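Alkaline serine protease (Thermobifida fusca, PDB 2PFE) probably cleaves peptide bonds inside protein chains as a secreted, chymotrypsin-like serine endopeptidase of the alpha-lytic protease group, its mature protease domain being the part described here. Local coordinates at residues 73-78 against 104-109; 97-102 against 131-136. All blocks are in the same frame, centred on the assembly; numbering follows the deposited sequence.

In the fold
From the N terminus the chain first builds the barrel-like sheet holding strands 27-32, 48-54 and 60-65, then enters the crossing between the two halves of this double-barrel fold at 73-78. Interaction 1 closes a loop of 25 residues from there to strand 105-113. Interaction 2 starts inside that loop, on strand 96-101, and reaches past it to the loop after strand 128-131, so the two contacts cross rather than nest. Strands 96-101 and 105-113 are neighbours in the second barrel, and the Cys98-Cys108 disulfide joins the two interactions. Interaction 1 thus ties the inter-barrel segment to this barrel, and interaction 2 ties strand 96-101 to a loop that helps line the ligand pocket.

Interaction 1. Residues 73-78 against 104-109; sequences PLVNRY and TGWRCG
A cation-pi stack joins the segment that crosses between the two barrels of this chymotrypsin-like fold to the second barrel: Arg77 lies over a face of Trp106. Its guanidinium is almost parallel to the indole, the planes 7° apart, and CZ of Arg77 sits 3.7 Å from the centroid of the five-membered ring of Trp106. The aliphatic part of the same side chain is used as well, since CD of Arg77 stands 3.6 Å from the centroid of the six-membered ring of Trp106 in a CH-pi contact. Arginine suits the place because it offers both a methylene and a flat cation to one broad aromatic surface. CG anti to the backbone N (chi1 174°) carries the chain out from the backbone, and the bend at chi2 (59°) lays its end across the indole. Val75 meets the same ring at its edge, CG1 lying 4.0 Å from CZ3 of Trp106, a compact branched side chain beside the rim of a large one.

Beyond the indole, Tyr78 makes a CH-pi contact with the backbone: CA of Gly105 lies 3.6 Å from the centroid of the Tyr78 ring, over one face, while the amide ND2 of Asn76 lies over the opposite face. Glycine fits twice over at 105: its phi is positive, and a CB would come tight against CB of Tyr78. Asn76 shapes the turn after strand 74-76, an Asx turn, its OD1 accepting from N of Tyr78 at 2.8 Å.

Around this contact, Tyr78 OH bonds to the carbonyl O of Gly6. Strand 74-76 pairs with strand 82-84, whose Val83 touches both Arg77 and Trp106, while Leu145 of strand 143-146 packs on Val75 and Trp106.

Interaction 2. Residues 97-102 against 131-136; sequences VCRSGA and TTACAE. With AES (4-(2-aminoethyl)benzenesulfonyl fluoride), chain D.
The wall of the pocket that holds the bound sulfonyl inhibitor is backed by Arg99, reaching from strand 96-101 to the loop 131-136. Its NH1 donates to the carbonyl O of Cys134 at 2.8 Å, a bent bond (135° at the hydrogen) whose acceptor lies 27° out of the guanidinium plane. Over one face of that guanidinium, toward its rim, sits CB of Ala135, a methyl also 3.7 Å from C6 of AES, so a small residue fits between arginine and inhibitor. The arginine chain descends toward the loop as far as CD, and the bend at chi3 (-66°) then swings the guanidinium round, with NH1 facing the Cys134 carbonyl.

In this chymotrypsin-like barrel the loop leads from strand 128-131 toward Ser140, the predicted nucleophile. Arginine suits position 99 because its length and several N-H groups let it meet loop carbonyl and carboxylate at once: NH2 forms a salt bridge with Asp139, and Thr104 OG1 is hydrogen-bonded to both NH1 and that carboxylate. A leucine here would probably leave the Cys134 carbonyl without this donor and take the salt-bridge partner from Asp139.

Farther back, Val97 CG1 packs 4.1 Å from Thr131 CG2, and Thr131 OG1 accepts from N of Ala133 in an ST turn.

Interaction 1. Residues 73-78 against 104-109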
loop_
_atom_site.group_PDB
_atom_site.type_symbol
_atom_site.label_atom_id
_atom_site.label_comp_id
_atom_site.label_asym_id
_atom_site.label_seq_id
_atom_site.Cartn_x
_atom_site.Cartn_y
_atom_site.Cartn_z
ATOM N N PRO A 73 8.202 11.460 2.280
ATOM C CA PRO A 73 8.765 10.153 1.945
ATOM C C PRO A 73 8.775 9.198 3.141
ATOM O O PRO A 73 9.693 8.383 3.278
ATOM C CB PRO A 73 10.191 10.505 1.553
ATOM C CG PRO A 73 10.534 11.647 2.444
ATOM C CD PRO A 73 9.256 12.451 2.596
ATOM N N LEU A 74 7.759 9.293 3.998
ATOM C CA LEU A 74 7.798 8.603 5.280
ATOM C C LEU A 74 6.820 7.446 5.356
ATOM O O LEU A 74 5.749 7.477 4.729
ATOM C CB LEU A 74 7.475 9.572 6.401
ATOM C CG LEU A 74 8.505 10.688 6.578
ATOM C CD1 LEU A 74 8.048 11.651 7.655
ATOM C CD2 LEU A 74 9.897 10.106 6.879
ATOM N N VAL A 75 7.209 6.433 6.129
ATOM C CA VAL A 75 6.320 5.330 6.513
ATOM C C VAL A 75 6.313 5.223 8.039
ATOM O O VAL A 75 7.354 5.385 8.683
ATOM C CB VAL A 75 6.769 3.990 5.864
ATOM C CG1 VAL A 75 6.055 2.794 6.515
ATOM C CG2 VAL A 75 6.525 4.015 4.336
ATOM N N ASN A 76 5.136 4.972 8.608
ATOM C CA ASN A 76 4.993 4.834 10.056
ATOM C C ASN A 76 5.567 3.493 10.521
ATOM O O ASN A 76 5.192 2.423 10.003
ATOM C CB ASN A 76 3.520 4.982 10.434
ATOM C CG ASN A 76 3.306 5.199 11.918
ATOM O OD1 ASN A 76 4.165 4.886 12.745
ATOM N ND2 ASN A 76 2.132 5.708 12.264
ATOM N N ARG A 77 6.496 3.572 11.472
ATOM C CA ARG A 77 7.180 2.402 11.995
ATOM C C ARG A 77 6.413 1.799 13.175
ATOM O O ARG A 77 6.686 0.679 13.601
ATOM C CB ARG A 77 8.624 2.800 12.354
ATOM C CG ARG A 77 9.484 1.762 13.050
ATOM C CD ARG A 77 9.618 0.498 12.201
ATOM N NE ARG A 77 10.538 -0.469 12.800
ATOM C CZ ARG A 77 10.234 -1.308 13.788
ATOM N NH1 ARG A 77 9.025 -1.312 14.335
ATOM N NH2 ARG A 77 11.162 -2.137 14.251
ATOM N N TYR A 78 5.446 2.558 13.686
ATOM C CA TYR A 78 4.541 2.129 14.760
ATOM C C TYR A 78 5.209 1.866 16.096
ATOM O O TYR A 78 4.691 1.132 16.940
ATOM C CB TYR A 78 3.614 0.989 14.310
ATOM C CG TYR A 78 2.466 1.549 13.526
ATOM C CD1 TYR A 78 2.460 1.515 12.132
ATOM C CD2 TYR A 78 1.403 2.170 14.177
ATOM C CE1 TYR A 78 1.399 2.057 11.403
ATOM C CE2 TYR A 78 0.350 2.730 13.475
ATOM C CZ TYR A 78 0.332 2.648 12.080
ATOM O OH TYR A 78 -0.731 3.213 11.419
ATOM N N THR A 104 -2.778 -3.190 12.397
ATOM C CA THR A 104 -1.800 -4.027 13.093
ATOM C C THR A 104 -0.407 -3.414 13.256
ATOM O O THR A 104 0.488 -4.075 13.781
ATOM C CB THR A 104 -1.667 -5.390 12.431
ATOM O OG1 THR A 104 -1.193 -5.227 11.087
ATOM C CG2 THR A 104 -3.004 -6.127 12.456
ATOM N N GLY A 105 -0.227 -2.177 12.794
ATOM C CA GLY A 105 1.068 -1.514 12.888
ATOM C C GLY A 105 2.106 -2.085 11.939
ATOM O O GLY A 105 1.830 -2.295 10.754
ATOM N N TRP A 106 3.291 -2.352 12.484
ATOM C CA TRP A 106 4.454 -2.851 11.739
ATOM C C TRP A 106 4.625 -4.331 11.950
ATOM O O TRP A 106 4.706 -4.814 13.096
ATOM C CB TRP A 106 5.694 -2.102 12.242
ATOM C CG TRP A 106 6.996 -2.351 11.547
ATOM C CD1 TRP A 106 7.969 -3.218 11.927
ATOM C CD2 TRP A 106 7.498 -1.652 10.401
ATOM N NE1 TRP A 106 9.053 -3.122 11.075
ATOM C CE2 TRP A 106 8.790 -2.161 10.136
ATOM C CE3 TRP A 106 6.985 -0.644 9.575
ATOM C CZ2 TRP A 106 9.573 -1.702 9.068
ATOM C CZ3 TRP A 106 7.766 -0.180 8.523
ATOM C CH2 TRP A 106 9.040 -0.714 8.276
ATOM N N ARG A 107 4.609 -5.063 10.832
ATOM C CA ARG A 107 4.726 -6.523 10.859
ATOM C C ARG A 107 5.667 -6.984 9.767
ATOM O O ARG A 107 5.649 -6.443 8.660
ATOM C CB ARG A 107 3.365 -7.218 10.664
ATOM C CG ARG A 107 2.296 -6.803 11.677
ATOM C CD ARG A 107 2.555 -7.328 13.079
ATOM N NE ARG A 107 1.597 -6.707 13.974
ATOM C CZ ARG A 107 1.162 -7.239 15.111
ATOM N NH1 ARG A 107 1.603 -8.435 15.499
ATOM N NH2 ARG A 107 0.281 -6.555 15.843
ATOM N N CYS A 108 6.483 -7.983 10.079
ATOM C CA CYS A 108 7.484 -8.440 9.128
ATOM C C CYS A 108 7.402 -9.911 8.770
ATOM O O CYS A 108 6.759 -10.713 9.443
ATOM C CB CYS A 108 8.883 -8.142 9.655
ATOM S SG CYS A 108 9.120 -6.405 10.128
ATOM N N GLY A 109 8.075 -10.252 7.691
ATOM C CA GLY A 109 8.087 -11.610 7.227
ATOM C C GLY A 109 9.073 -11.751 6.102
ATOM O O GLY A 109 10.019 -10.987 5.992
#

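Interaction 2. Residues 97-102 against 131-136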
loop_
_atom_site.group_PDB
_atom_site.type_symbol
_atom_site.label_atom_id
_atom_site.label_comp_id
_atom_site.label_asym_id
_atom_site.label_seq_id
_atom_site.Cartn_x
_atom_site.Cartn_y
_atom_site.Cartn_z
ATOM N N VAL A 97 10.973 -8.600 4.555
ATOM C CA VAL A 97 10.168 -7.470 4.161
ATOM C C VAL A 97 9.265 -7.135 5.348
ATOM O O VAL A 97 8.932 -8.014 6.157
ATOM C CB VAL A 97 9.365 -7.800 2.873
ATOM C CG1 VAL A 97 8.310 -8.884 3.136
ATOM C CG2 VAL A 97 8.742 -6.558 2.242
ATOM N N CYS A 98 8.897 -5.864 5.475
ATOM C CA CYS A 98 7.949 -5.449 6.507
ATOM C C CYS A 98 6.860 -4.605 5.894
ATOM O O CYS A 98 7.086 -3.932 4.882
ATOM C CB CYS A 98 8.638 -4.628 7.589
ATOM S SG CYS A 98 9.988 -5.476 8.481
ATOM N N ARG A 99 5.679 -4.661 6.503
ATOM C CA ARG A 99 4.542 -3.832 6.117
ATOM C C ARG A 99 4.055 -2.984 7.281
ATOM O O ARG A 99 4.246 -3.325 8.460
ATOM C CB ARG A 99 3.379 -4.681 5.574
ATOM C CG ARG A 99 2.941 -5.870 6.446
ATOM C CD ARG A 99 1.436 -6.152 6.312
ATOM N NE ARG A 99 0.687 -5.034 6.864
ATOM C CZ ARG A 99 0.329 -4.948 8.145
ATOM N NH1 ARG A 99 0.553 -5.953 8.984
ATOM N NH2 ARG A 99 -0.271 -3.853 8.596
ATOM N N SER A 100 3.445 -1.858 6.924
ATOM C CA SER A 100 2.843 -0.942 7.880
ATOM C C SER A 100 1.372 -0.744 7.568
ATOM O O SER A 100 1.006 -0.561 6.425
ATOM C CB SER A 100 3.565 0.408 7.837
ATOM O OG SER A 100 3.038 1.332 8.783
ATOM N N GLY A 101 0.528 -0.774 8.598
ATOM C CA GLY A 101 -0.901 -0.518 8.391
ATOM C C GLY A 101 -1.615 -0.090 9.647
ATOM O O GLY A 101 -1.126 -0.298 10.752
ATOM N N ALA A 102 -2.788 0.499 9.460
ATOM C CA ALA A 102 -3.495 1.187 10.549
ATOM C C ALA A 102 -4.019 0.265 11.630
ATOM O O ALA A 102 -4.223 0.694 12.772
ATOM C CB ALA A 102 -4.643 2.007 9.992
ATOM N N THR A 131 3.840 -13.306 0.964
ATOM C CA THR A 131 4.785 -13.229 2.075
ATOM C C THR A 131 4.247 -13.946 3.304
ATOM O O THR A 131 3.053 -14.216 3.409
ATOM C CB THR A 131 5.101 -11.767 2.501
ATOM O OG1 THR A 131 4.110 -11.294 3.425
ATOM C CG2 THR A 131 5.169 -10.811 1.290
ATOM N N THR A 132 5.138 -14.179 4.260
ATOM C CA THR A 132 4.752 -14.752 5.530
ATOM C C THR A 132 4.329 -13.732 6.591
ATOM O O THR A 132 4.043 -14.144 7.713
ATOM C CB THR A 132 5.904 -15.543 6.137
ATOM O OG1 THR A 132 7.008 -14.646 6.369
ATOM C CG2 THR A 132 6.311 -16.741 5.238
ATOM N N ALA A 133 4.300 -12.427 6.268
ATOM C CA ALA A 133 3.802 -11.432 7.210
ATOM C C ALA A 133 2.294 -11.520 7.382
ATOM O O ALA A 133 1.604 -11.959 6.465
ATOM C CB ALA A 133 4.192 -10.036 6.743
ATOM N N CYS A 134 1.789 -11.115 8.549
ATOM C CA CYS A 134 0.344 -11.113 8.797
ATOM C C CYS A 134 -0.254 -9.733 8.524
ATOM O O CYS A 134 0.465 -8.735 8.487
ATOM C CB CYS A 134 0.056 -11.516 10.238
ATOM S SG CYS A 134 0.760 -10.326 11.465
ATOM N N ALA A 135 -1.575 -9.685 8.361
ATOM C CA ALA A 135 -2.297 -8.425 8.198
ATOM C C ALA A 135 -3.731 -8.643 8.623
ATOM O O ALA A 135 -4.201 -9.789 8.689
ATOM C CB ALA A 135 -2.257 -7.937 6.736
ATOM N N GLU A 136 -4.438 -7.537 8.845
ATOM C CA GLU A 136 -5.861 -7.572 9.175
ATOM C C GLU A 136 -6.605 -6.458 8.445
ATOM O O GLU A 136 -5.989 -5.516 7.918
ATOM C CB GLU A 136 -6.059 -7.451 10.690
ATOM C CG GLU A 136 -5.462 -8.605 11.471
ATOM C CD GLU A 136 -5.535 -8.400 12.952
ATOM O OE1 GLU A 136 -6.293 -7.489 13.377
ATOM O OE2 GLU A 136 -4.839 -9.149 13.688
HETATM C C3 AES D . -7.951 -8.773 5.438
HETATM C C2 AES D . -7.697 -7.628 4.676
HETATM C C1 AES D . -6.387 -7.341 4.292
HETATM S S AES D . -5.945 -5.909 3.360
HETATM O O1S AES D . -5.398 -6.219 1.999
HETATM O O2S AES D . -4.576 -5.415 4.396
HETATM C C6 AES D . -5.341 -8.172 4.693
HETATM C C5 AES D . -5.596 -9.313 5.445
HETATM C C4 AES D . -6.897 -9.618 5.830
HETATM C C7 AES D . -7.097 -10.882 6.655
HETATM C C8 AES D . -8.520 -11.428 6.572
HETATM N N8 AES D . -8.527 -12.868 6.747
#